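Local atomic coordinates of DNA alpha-glucosyltransferase (Enterobacteria phage T4, PDB entry 1XV5), a protein that is a bacteriophage DNA glucosyltransferase of the GT-B fold, in which two domains, each built around a parallel beta-sheet, are joined by linking segments of the chain. Residues Ser21-Asp26 and Pro177-Val182; Lys183-Tyr188 and Lys377-Leu382; Ser193-Asn198 and Ala369-Glu374. All blocks are in the same frame, centred on the assembly; numbering follows the deposited sequence.

Contact 1 (Ser21-Asp26 and Pro177-Val182); sequences SLEQRD and PPMDIV
This is a buried, mainly polar contact in which Glu-23 holds the backbone of Asp-180 and packs against Pro-178 and Met-179. It sits between helix 17-30 of the first sheet's domain and the segment 177-182, where the chain leaves strand 172-174 and heads for the second sheet. Glu-23 faces the linker with its CB already near Pro-178 O, at 3.5 Å. CG stands beside the backbone N (chi1 -69°), and a bend at chi2 lays the carboxylate along the linker, toward Asp-180. Asp-180 N donates to Glu-23 OE2 over 2.9 Å, with an angle of 152° at the hydrogen. The N-H meets this oxygen from above the carboxylate plane, 53° out of it. The other oxygen, Glu-23 OE1, lies 3.5 Å from Met-179 CG and forms a salt bridge with Lys-19. A water also donates to Glu-23 OE1 at 2.6 Å and to Asp-180 O at 3.1 Å. Thus the carboxylate grips Asp-180 at its N directly and at its O through the water, while Lys-19 probably steadies the buried negative charge. The first bond of the Met-179 side chain points away from helix 17-30, yet CB and CG still pass beside the carboxylate. Asp-180 is the N-cap of helix 181-188, with OD1 accepting from Lys-183 N. The bond from Glu-23 thus meets the linker at the residue that caps this helix. Around the contact, helix 17-30 lies against strand 3-8 through Ser-21, Gln-24 and Arg-25. Met-179 packs on helix 308-316, at Tyr-308, Glu-312 and Ala-315, and Pro-178 lies on helix 388-399, at Cys-391 and Phe-392.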
loop_
_atom_site.group_PDB
_atom_site.type_symbol
_atom_site.label_atom_id
_atom_site.label_comp_id
_atom_site.label_asym_id
_atom_site.label_seq_id
_atom_site.Cartn_x
_atom_site.Cartn_y
_atom_site.Cartn_z
ATOM N N SER A 21 4.252 -7.931 1.863
ATOM C CA SER A 21 4.723 -9.273 2.182
ATOM C C SER A 21 5.492 -9.916 1.031
ATOM O O SER A 21 6.488 -10.603 1.256
ATOM C CB SER A 21 3.542 -10.157 2.588
ATOM O OG SER A 21 2.955 -9.678 3.790
ATOM N N LEU A 22 5.039 -9.690 -0.197
ATOM C CA LEU A 22 5.706 -10.263 -1.359
ATOM C C LEU A 22 7.033 -9.563 -1.638
ATOM O O LEU A 22 8.025 -10.210 -1.978
ATOM C CB LEU A 22 4.790 -10.186 -2.584
ATOM C CG LEU A 22 3.475 -10.969 -2.453
ATOM C CD1 LEU A 22 2.642 -10.810 -3.718
ATOM C CD2 LEU A 22 3.777 -12.440 -2.201
ATOM N N GLU A 23 7.052 -8.241 -1.491
ATOM C CA GLU A 23 8.273 -7.472 -1.711
ATOM C C GLU A 23 9.279 -7.813 -0.615
ATOM O O GLU A 23 10.486 -7.854 -0.855
ATOM C CB GLU A 23 7.964 -5.970 -1.696
ATOM C CG GLU A 23 7.145 -5.513 -2.889
ATOM C CD GLU A 23 7.952 -5.480 -4.175
ATOM O OE1 GLU A 23 7.339 -5.486 -5.263
ATOM O OE2 GLU A 23 9.198 -5.435 -4.105
ATOM N N GLN A 24 8.766 -8.053 0.589
ATOM C CA GLN A 24 9.596 -8.411 1.733
ATOM C C GLN A 24 10.252 -9.760 1.453
ATOM O O GLN A 24 11.450 -9.937 1.664
ATOM C CB GLN A 24 8.729 -8.497 2.991
ATOM C CG GLN A 24 9.489 -8.651 4.299
ATOM C CD GLN A 24 8.597 -8.389 5.498
ATOM O OE1 GLN A 24 8.979 -7.688 6.436
ATOM N NE2 GLN A 24 7.397 -8.952 5.470
ATOM N N ARG A 25 9.457 -10.712 0.975
ATOM C CA ARG A 25 9.981 -12.031 0.652
ATOM C C ARG A 25 11.081 -11.887 -0.396
ATOM O O ARG A 25 12.165 -12.449 -0.248
ATOM C CB ARG A 25 8.860 -12.930 0.116
ATOM C CG ARG A 25 9.340 -14.215 -0.545
ATOM C CD ARG A 25 8.163 -15.115 -0.911
ATOM N NE ARG A 25 8.580 -16.320 -1.625
ATOM C CZ ARG A 25 8.904 -16.352 -2.914
ATOM N NH1 ARG A 25 9.276 -17.494 -3.478
ATOM N NH2 ARG A 25 8.840 -15.247 -3.647
ATOM N N ASP A 26 10.808 -11.118 -1.445
ATOM C CA ASP A 26 11.787 -10.921 -2.511
ATOM C C ASP A 26 13.107 -10.354 -2.002
ATOM O O ASP A 26 14.179 -10.795 -2.416
ATOM C CB ASP A 26 11.239 -9.988 -3.600
ATOM C CG ASP A 26 10.159 -10.634 -4.447
ATOM O OD1 ASP A 26 10.071 -11.880 -4.476
ATOM O OD2 ASP A 26 9.404 -9.889 -5.104
ATOM N N PRO A 177 6.852 1.240 3.487
ATOM C CA PRO A 177 6.559 -0.007 2.764
ATOM C C PRO A 177 7.341 0.050 1.444
ATOM O O PRO A 177 6.958 0.766 0.516
ATOM C CB PRO A 177 5.047 0.060 2.572
ATOM C CG PRO A 177 4.793 1.532 2.422
ATOM C CD PRO A 177 5.698 2.160 3.460
ATOM N N PRO A 178 8.444 -0.714 1.342
ATOM C CA PRO A 178 9.295 -0.740 0.151
ATOM C C PRO A 178 8.855 -1.599 -1.019
ATOM O O PRO A 178 8.114 -2.566 -0.867
ATOM C CB PRO A 178 10.651 -1.223 0.691
ATOM C CG PRO A 178 10.437 -1.438 2.206
ATOM C CD PRO A 178 8.961 -1.659 2.342
ATOM N N MET A 179 9.352 -1.234 -2.194
ATOM C CA MET A 179 9.077 -1.967 -3.417
ATOM C C MET A 179 10.352 -1.956 -4.243
ATOM O O MET A 179 11.125 -1.001 -4.174
ATOM C CB MET A 179 7.958 -1.289 -4.208
ATOM C CG MET A 179 7.622 -1.977 -5.511
ATOM S SD MET A 179 6.207 -1.212 -6.317
ATOM C CE MET A 179 7.037 -0.066 -7.435
ATOM N N ASP A 180 10.593 -3.023 -5.000
ATOM C CA ASP A 180 11.767 -3.057 -5.855
ATOM C C ASP A 180 11.343 -2.230 -7.066
ATOM O O ASP A 180 10.760 -2.749 -8.024
ATOM C CB ASP A 180 12.098 -4.483 -6.298
ATOM C CG ASP A 180 13.410 -4.561 -7.058
ATOM O OD1 ASP A 180 13.807 -3.541 -7.661
ATOM O OD2 ASP A 180 14.039 -5.642 -7.062
ATOM N N ILE A 181 11.619 -0.935 -6.999
ATOM C CA ILE A 181 11.261 -0.002 -8.057
ATOM C C ILE A 181 12.041 -0.253 -9.348
ATOM O O ILE A 181 11.520 -0.063 -10.450
ATOM C CB ILE A 181 11.472 1.440 -7.550
ATOM C CG1 ILE A 181 10.395 1.752 -6.503
ATOM C CG2 ILE A 181 11.436 2.430 -8.707
ATOM C CD1 ILE A 181 10.621 3.024 -5.711
ATOM N N VAL A 182 13.284 -0.692 -9.203
ATOM C CA VAL A 182 14.130 -0.986 -10.352
ATOM C C VAL A 182 13.521 -2.134 -11.157
ATOM O O VAL A 182 13.441 -2.077 -12.383
ATOM C CB VAL A 182 15.549 -1.396 -9.896
ATOM C CG1 VAL A 182 16.408 -1.742 -11.103
ATOM C CG2 VAL A 182 16.180 -0.271 -9.091
HETATM O O HOH W 1 8.579 -4.921 -7.502
#

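Contact 2 (Lys183-Tyr188 and Lys377-Leu382); sequences KVRSTY and KAYEFL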
loop_
_atom_site.group_PDB
_atom_site.type_symbol
_atom_site.label_atom_id
_atom_site.label_comp_id
_atom_site.label_asym_id
_atom_site.label_seq_id
_atom_site.Cartn_x
_atom_site.Cartn_y
_atom_site.Cartn_z
ATOM N N LYS A 183 13.091 -3.178 -10.455
ATOM C CA LYS A 183 12.500 -4.339 -11.107
ATOM C C LYS A 183 11.262 -3.987 -11.927
ATOM O O LYS A 183 11.086 -4.485 -13.037
ATOM C CB LYS A 183 12.152 -5.405 -10.068
ATOM C CG LYS A 183 11.664 -6.710 -10.678
ATOM C CD LYS A 183 11.617 -7.827 -9.647
ATOM C CE LYS A 183 12.993 -8.067 -9.044
ATOM N NZ LYS A 183 14.035 -8.268 -10.093
ATOM N N VAL A 184 10.398 -3.135 -11.385
ATOM C CA VAL A 184 9.201 -2.733 -12.110
ATOM C C VAL A 184 9.587 -1.962 -13.368
ATOM O O VAL A 184 9.032 -2.197 -14.440
ATOM C CB VAL A 184 8.271 -1.865 -11.229
ATOM C CG1 VAL A 184 7.154 -1.266 -12.072
ATOM C CG2 VAL A 184 7.680 -2.722 -10.119
ATOM N N ARG A 185 10.543 -1.044 -13.254
ATOM C CA ARG A 185 10.950 -0.298 -14.440
ATOM C C ARG A 185 11.537 -1.216 -15.505
ATOM O O ARG A 185 11.237 -1.078 -16.690
ATOM C CB ARG A 185 11.985 0.779 -14.112
ATOM C CG ARG A 185 12.541 1.411 -15.397
ATOM C CD ARG A 185 13.408 2.638 -15.174
ATOM N NE ARG A 185 13.782 3.225 -16.465
ATOM C CZ ARG A 185 14.213 4.472 -16.626
ATOM N NH1 ARG A 185 14.334 5.278 -15.578
ATOM N NH2 ARG A 185 14.511 4.919 -17.841
ATOM N N SER A 186 12.373 -2.155 -15.078
ATOM C CA SER A 186 13.018 -3.064 -16.015
ATOM C C SER A 186 12.033 -3.999 -16.700
ATOM O O SER A 186 12.402 -4.728 -17.621
ATOM C CB SER A 186 14.102 -3.878 -15.301
ATOM O OG SER A 186 13.543 -4.797 -14.384
ATOM N N THR A 187 10.776 -3.960 -16.264
ATOM C CA THR A 187 9.743 -4.817 -16.831
ATOM C C THR A 187 8.631 -4.082 -17.578
ATOM O O THR A 187 8.059 -4.626 -18.521
ATOM C CB THR A 187 9.081 -5.681 -15.724
ATOM O OG1 THR A 187 10.063 -6.542 -15.136
ATOM C CG2 THR A 187 7.951 -6.529 -16.294
ATOM N N TYR A 188 8.330 -2.849 -17.180
ATOM C CA TYR A 188 7.231 -2.117 -17.810
ATOM C C TYR A 188 7.506 -0.796 -18.510
ATOM O O TYR A 188 6.660 -0.328 -19.269
ATOM C CB TYR A 188 6.124 -1.871 -16.779
ATOM C CG TYR A 188 5.564 -3.139 -16.195
ATOM C CD1 TYR A 188 6.076 -3.671 -15.013
ATOM C CD2 TYR A 188 4.560 -3.841 -16.854
ATOM C CE1 TYR A 188 5.604 -4.872 -14.502
ATOM C CE2 TYR A 188 4.080 -5.048 -16.355
ATOM C CZ TYR A 188 4.607 -5.556 -15.179
ATOM O OH TYR A 188 4.147 -6.752 -14.684
ATOM N N LYS A 377 13.078 12.028 -13.707
ATOM C CA LYS A 377 13.290 12.629 -12.395
ATOM C C LYS A 377 12.408 11.955 -11.344
ATOM O O LYS A 377 12.869 11.655 -10.244
ATOM C CB LYS A 377 12.997 14.132 -12.424
ATOM C CG LYS A 377 14.103 14.955 -13.078
ATOM C CD LYS A 377 13.882 16.455 -12.921
ATOM C CE LYS A 377 12.684 16.940 -13.713
ATOM N NZ LYS A 377 12.612 18.434 -13.733
ATOM N N ALA A 378 11.145 11.707 -11.688
ATOM C CA ALA A 378 10.215 11.075 -10.754
ATOM C C ALA A 378 10.684 9.678 -10.388
ATOM O O ALA A 378 10.657 9.294 -9.221
ATOM C CB ALA A 378 8.820 11.011 -11.358
ATOM N N TYR A 379 11.093 8.913 -11.393
ATOM C CA TYR A 379 11.577 7.564 -11.150
ATOM C C TYR A 379 12.755 7.573 -10.183
ATOM O O TYR A 379 12.770 6.820 -9.211
ATOM C CB TYR A 379 11.991 6.896 -12.463
ATOM C CG TYR A 379 12.759 5.604 -12.262
ATOM C CD1 TYR A 379 14.153 5.588 -12.287
ATOM C CD2 TYR A 379 12.090 4.405 -12.002
ATOM C CE1 TYR A 379 14.865 4.411 -12.057
ATOM C CE2 TYR A 379 12.793 3.223 -11.770
ATOM C CZ TYR A 379 14.178 3.233 -11.799
ATOM O OH TYR A 379 14.881 2.073 -11.566
ATOM N N GLU A 380 13.742 8.426 -10.443
ATOM C CA GLU A 380 14.916 8.492 -9.576
ATOM C C GLU A 380 14.564 8.958 -8.167
ATOM O O GLU A 380 15.082 8.437 -7.184
ATOM C CB GLU A 380 15.975 9.427 -10.171
ATOM C CG GLU A 380 17.227 9.556 -9.303
ATOM C CD GLU A 380 17.969 8.239 -9.136
ATOM O OE1 GLU A 380 18.823 8.146 -8.228
ATOM O OE2 GLU A 380 17.711 7.297 -9.917
ATOM N N PHE A 381 13.677 9.942 -8.071
ATOM C CA PHE A 381 13.276 10.465 -6.769
ATOM C C PHE A 381 12.593 9.399 -5.917
ATOM O O PHE A 381 12.920 9.217 -4.745
ATOM C CB PHE A 381 12.319 11.644 -6.948
ATOM C CG PHE A 381 11.895 12.284 -5.654
ATOM C CD1 PHE A 381 12.783 13.070 -4.927
ATOM C CD2 PHE A 381 10.604 12.109 -5.168
ATOM C CE1 PHE A 381 12.393 13.676 -3.734
ATOM C CE2 PHE A 381 10.201 12.708 -3.978
ATOM C CZ PHE A 381 11.098 13.497 -3.256
ATOM N N LEU A 382 11.629 8.704 -6.512
ATOM C CA LEU A 382 10.898 7.672 -5.795
ATOM C C LEU A 382 11.806 6.494 -5.458
ATOM O O LEU A 382 11.652 5.867 -4.414
ATOM C CB LEU A 382 9.689 7.231 -6.622
ATOM C CG LEU A 382 8.663 8.360 -6.809
ATOM C CD1 LEU A 382 7.542 7.897 -7.729
ATOM C CD2 LEU A 382 8.102 8.788 -5.452
#
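Lys-183 O is gripped by two hydroxyls on the helix that carries Arg-185 to the ring of Tyr-379. Ser-186 OG donates to Lys-183 O over 2.8 Å and Thr-187 OG1 donates to the same oxygen over 3.1 Å. They come from opposite faces of the carbonyl plane and tie down the last turn of helix 181-188. The contact itself is a surface pairing of Arg-185 with Tyr-379. The two side chains cross at about a right angle. Arg-185 turns CG away from its backbone N (chi1 172°) and then runs extended, which lays the chain across one face of the ring. Arg-185 CD forms a CH-pi contact, 3.6 Å from the centroid of the Tyr-379 ring and 18° off its normal. Further out, Arg-185 CZ lies 4.7 Å from the same centroid in a cation-pi contact. The guanidinium stands on edge, its plane 86° from the ring, and NH1 points in over the face to reach Tyr-379 CD1 at 3.3 Å. Arg-185 CB fills the other end, 3.5 Å from Tyr-379 CE2. The guanidinium has further partners: NH2 forms a salt bridge with Glu-376, one residue before the segment 377-382, and Trp-189 makes a second cation-pi contact. Charge and ring thus join two helices at the surface. Helix 181-188 meets helix 368-386 here and packs on helix 278-286 through Tyr-188, at Ser-279, Leu-282 and Glu-283. On helix 368-386, Phe-381 stacks on Phe-332, and Leu-382 touches Leu-306.

Contact 3 (Ser193-Asn198 and Ala369-Glu374); sequences SEINMN and ALYDRE
Tyr-371 and Met-197 make the tight part of this contact, while Ser-193 and Glu-194, earlier in the loop, and Asn-196, just before Met-197, are exposed to solvent. Met-197 CE lies over one face of the Tyr-371 ring. It is 3.5 Å from the centroid and only 10° off the ring normal, so the methyl sits over the centre in a CH-pi contact. The sulfur lies obliquely: Met-197 SD is 4.0 Å from that centroid, a Met-aromatic contact. A bend at chi2 (-62°) folds the methionine so that its terminal atoms swing over to the ring. Ile-195 adds a smaller apolar touch, with CD1 3.6 Å from Tyr-371 CE2. Its CG2 lies 3.8 Å from Tyr-371 OH. The hydroxyl is satisfied inside the fold by a hydrogen bond with Gly-289 O, which ties the end of the ring to strand 288-293. On the outer side the loop is shaped by its own polar groups. Asn-198 N donates to Asn-196 OD1 over 3.0 Å, an Asx turn at the corner where the chain enters strand 199-203. On the helix, Ala-369 and Arg-373 are exposed. The contact is plain packing of a loop on the start of helix 368-386. Val-192 also touches Tyr-371, which packs against Ile-319 of strand 319-323. Asn-196 pairs through its backbone with Lys-287 and Gly-289. Leu-370 touches Glu-363 and Glu-374 touches Leu-364, both of helix 354-365.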
loop_
_atom_site.group_PDB
_atom_site.type_symbol
_atom_site.label_atom_id
_atom_site.label_comp_id
_atom_site.label_asym_id
_atom_site.label_seq_id
_atom_site.Cartn_x
_atom_site.Cartn_y
_atom_site.Cartn_z
ATOM N N SER A 193 7.105 7.373 -27.121
ATOM C CA SER A 193 6.260 7.308 -28.315
ATOM C C SER A 193 5.106 6.317 -28.172
ATOM O O SER A 193 4.133 6.383 -28.920
ATOM C CB SER A 193 7.103 6.925 -29.535
ATOM O OG SER A 193 7.598 5.601 -29.410
ATOM N N GLU A 194 5.222 5.406 -27.211
ATOM C CA GLU A 194 4.204 4.385 -26.973
ATOM C C GLU A 194 3.125 4.834 -25.990
ATOM O O GLU A 194 2.154 4.115 -25.761
ATOM C CB GLU A 194 4.857 3.118 -26.405
ATOM C CG GLU A 194 5.813 2.389 -27.331
ATOM C CD GLU A 194 6.470 1.198 -26.646
ATOM O OE1 GLU A 194 7.496 1.385 -25.955
ATOM O OE2 GLU A 194 5.945 0.074 -26.784
ATOM N N ILE A 195 3.299 6.014 -25.409
ATOM C CA ILE A 195 2.359 6.513 -24.408
ATOM C C ILE A 195 1.221 7.380 -24.946
ATOM O O ILE A 195 1.448 8.313 -25.712
ATOM C CB ILE A 195 3.119 7.304 -23.318
ATOM C CG1 ILE A 195 4.095 6.371 -22.596
ATOM C CG2 ILE A 195 2.136 7.923 -22.324
ATOM C CD1 ILE A 195 4.965 7.065 -21.575
ATOM N N ASN A 196 -0.004 7.055 -24.538
ATOM C CA ASN A 196 -1.173 7.822 -24.961
ATOM C C ASN A 196 -1.328 8.964 -23.963
ATOM O O ASN A 196 -1.831 8.773 -22.858
ATOM C CB ASN A 196 -2.432 6.954 -24.944
ATOM C CG ASN A 196 -3.634 7.661 -25.548
ATOM O OD1 ASN A 196 -3.752 8.885 -25.469
ATOM N ND2 ASN A 196 -4.538 6.890 -26.150
ATOM N N MET A 197 -0.889 10.151 -24.363
ATOM C CA MET A 197 -0.946 11.331 -23.508
ATOM C C MET A 197 -2.340 11.750 -23.039
ATOM O O MET A 197 -2.468 12.447 -22.034
ATOM C CB MET A 197 -0.282 12.514 -24.224
ATOM C CG MET A 197 1.205 12.327 -24.482
ATOM S SD MET A 197 2.146 12.168 -22.949
ATOM C CE MET A 197 3.639 11.387 -23.535
ATOM N N ASN A 198 -3.384 11.331 -23.747
ATOM C CA ASN A 198 -4.733 11.730 -23.355
ATOM C C ASN A 198 -5.386 10.837 -22.308
ATOM O O ASN A 198 -6.500 11.111 -21.868
ATOM C CB ASN A 198 -5.637 11.826 -24.585
ATOM C CG ASN A 198 -5.150 12.862 -25.578
ATOM O OD1 ASN A 198 -4.553 13.871 -25.196
ATOM N ND2 ASN A 198 -5.417 12.631 -26.857
ATOM N N ALA A 369 10.008 15.398 -25.096
ATOM C CA ALA A 369 11.327 15.495 -24.471
ATOM C C ALA A 369 11.201 15.917 -23.011
ATOM O O ALA A 369 11.869 15.362 -22.136
ATOM C CB ALA A 369 12.206 16.482 -25.231
ATOM N N LEU A 370 10.349 16.906 -22.757
ATOM C CA LEU A 370 10.111 17.394 -21.407
ATOM C C LEU A 370 9.487 16.260 -20.596
ATOM O O LEU A 370 9.898 15.981 -19.467
ATOM C CB LEU A 370 9.156 18.592 -21.442
ATOM C CG LEU A 370 8.679 19.170 -20.107
ATOM C CD1 LEU A 370 9.871 19.621 -19.274
ATOM C CD2 LEU A 370 7.730 20.337 -20.371
ATOM N N TYR A 371 8.489 15.613 -21.192
ATOM C CA TYR A 371 7.791 14.500 -20.555
ATOM C C TYR A 371 8.815 13.482 -20.066
ATOM O O TYR A 371 8.783 13.050 -18.909
ATOM C CB TYR A 371 6.851 13.828 -21.566
ATOM C CG TYR A 371 6.000 12.712 -20.988
ATOM C CD1 TYR A 371 4.700 12.955 -20.544
ATOM C CD2 TYR A 371 6.505 11.419 -20.861
ATOM C CE1 TYR A 371 3.921 11.936 -19.982
ATOM C CE2 TYR A 371 5.741 10.394 -20.302
ATOM C CZ TYR A 371 4.450 10.658 -19.865
ATOM O OH TYR A 371 3.695 9.648 -19.312
ATOM N N ASP A 372 9.729 13.104 -20.958
ATOM C CA ASP A 372 10.762 12.127 -20.630
ATOM C C ASP A 372 11.655 12.600 -19.490
ATOM O O ASP A 372 11.943 11.840 -18.562
ATOM C CB ASP A 372 11.607 11.819 -21.870
ATOM C CG ASP A 372 11.502 10.366 -22.301
ATOM O OD1 ASP A 372 11.888 10.059 -23.447
ATOM O OD2 ASP A 372 11.044 9.527 -21.494
ATOM N N ARG A 373 12.099 13.852 -19.552
ATOM C CA ARG A 373 12.951 14.378 -18.493
ATOM C C ARG A 373 12.224 14.333 -17.158
ATOM O O ARG A 373 12.794 13.932 -16.146
ATOM C CB ARG A 373 13.372 15.826 -18.779
ATOM C CG ARG A 373 14.351 15.981 -19.933
ATOM C CD ARG A 373 15.024 17.352 -19.901
ATOM N NE ARG A 373 14.087 18.448 -20.148
ATOM C CZ ARG A 373 13.636 18.793 -21.351
ATOM N NH1 ARG A 373 14.034 18.129 -22.428
ATOM N NH2 ARG A 373 12.787 19.804 -21.477
ATOM N N GLU A 374 10.958 14.736 -17.159
ATOM C CA GLU A 374 10.187 14.760 -15.924
ATOM C C GLU A 374 9.982 13.387 -15.301
ATOM O O GLU A 374 10.141 13.232 -14.089
ATOM C CB GLU A 374 8.841 15.447 -16.152
ATOM C CG GLU A 374 8.983 16.928 -16.494
ATOM C CD GLU A 374 9.753 17.702 -15.433
ATOM O OE1 GLU A 374 9.298 17.741 -14.269
ATOM O OE2 GLU A 374 10.815 18.274 -15.762
#

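Overall arrangement
One segment of each contact lies on the passage from the first sheet to the second, residues 177-198; the partners are helix 17-30 in contact 1 and helix 368-386 in contacts 2 and 3. Contacts 1 and 2 share helix 181-188, and their centres are 13 Å apart. They touch directly: Ile-181 CG2 is 3.4 Å from Tyr-379 CE2, and Met-179 CE is 3.8 Å from Val-184 CG2. Contacts 2 and 3 have centres 15 Å apart, so one long helix receives both helix 181-188 and the loop that follows it. Contacts 1 and 3 do not touch; their nearest atoms are about 12 Å apart. Contact 1 is close to the bound UDP, the side chain of Met-179 lying about 6 Å from it.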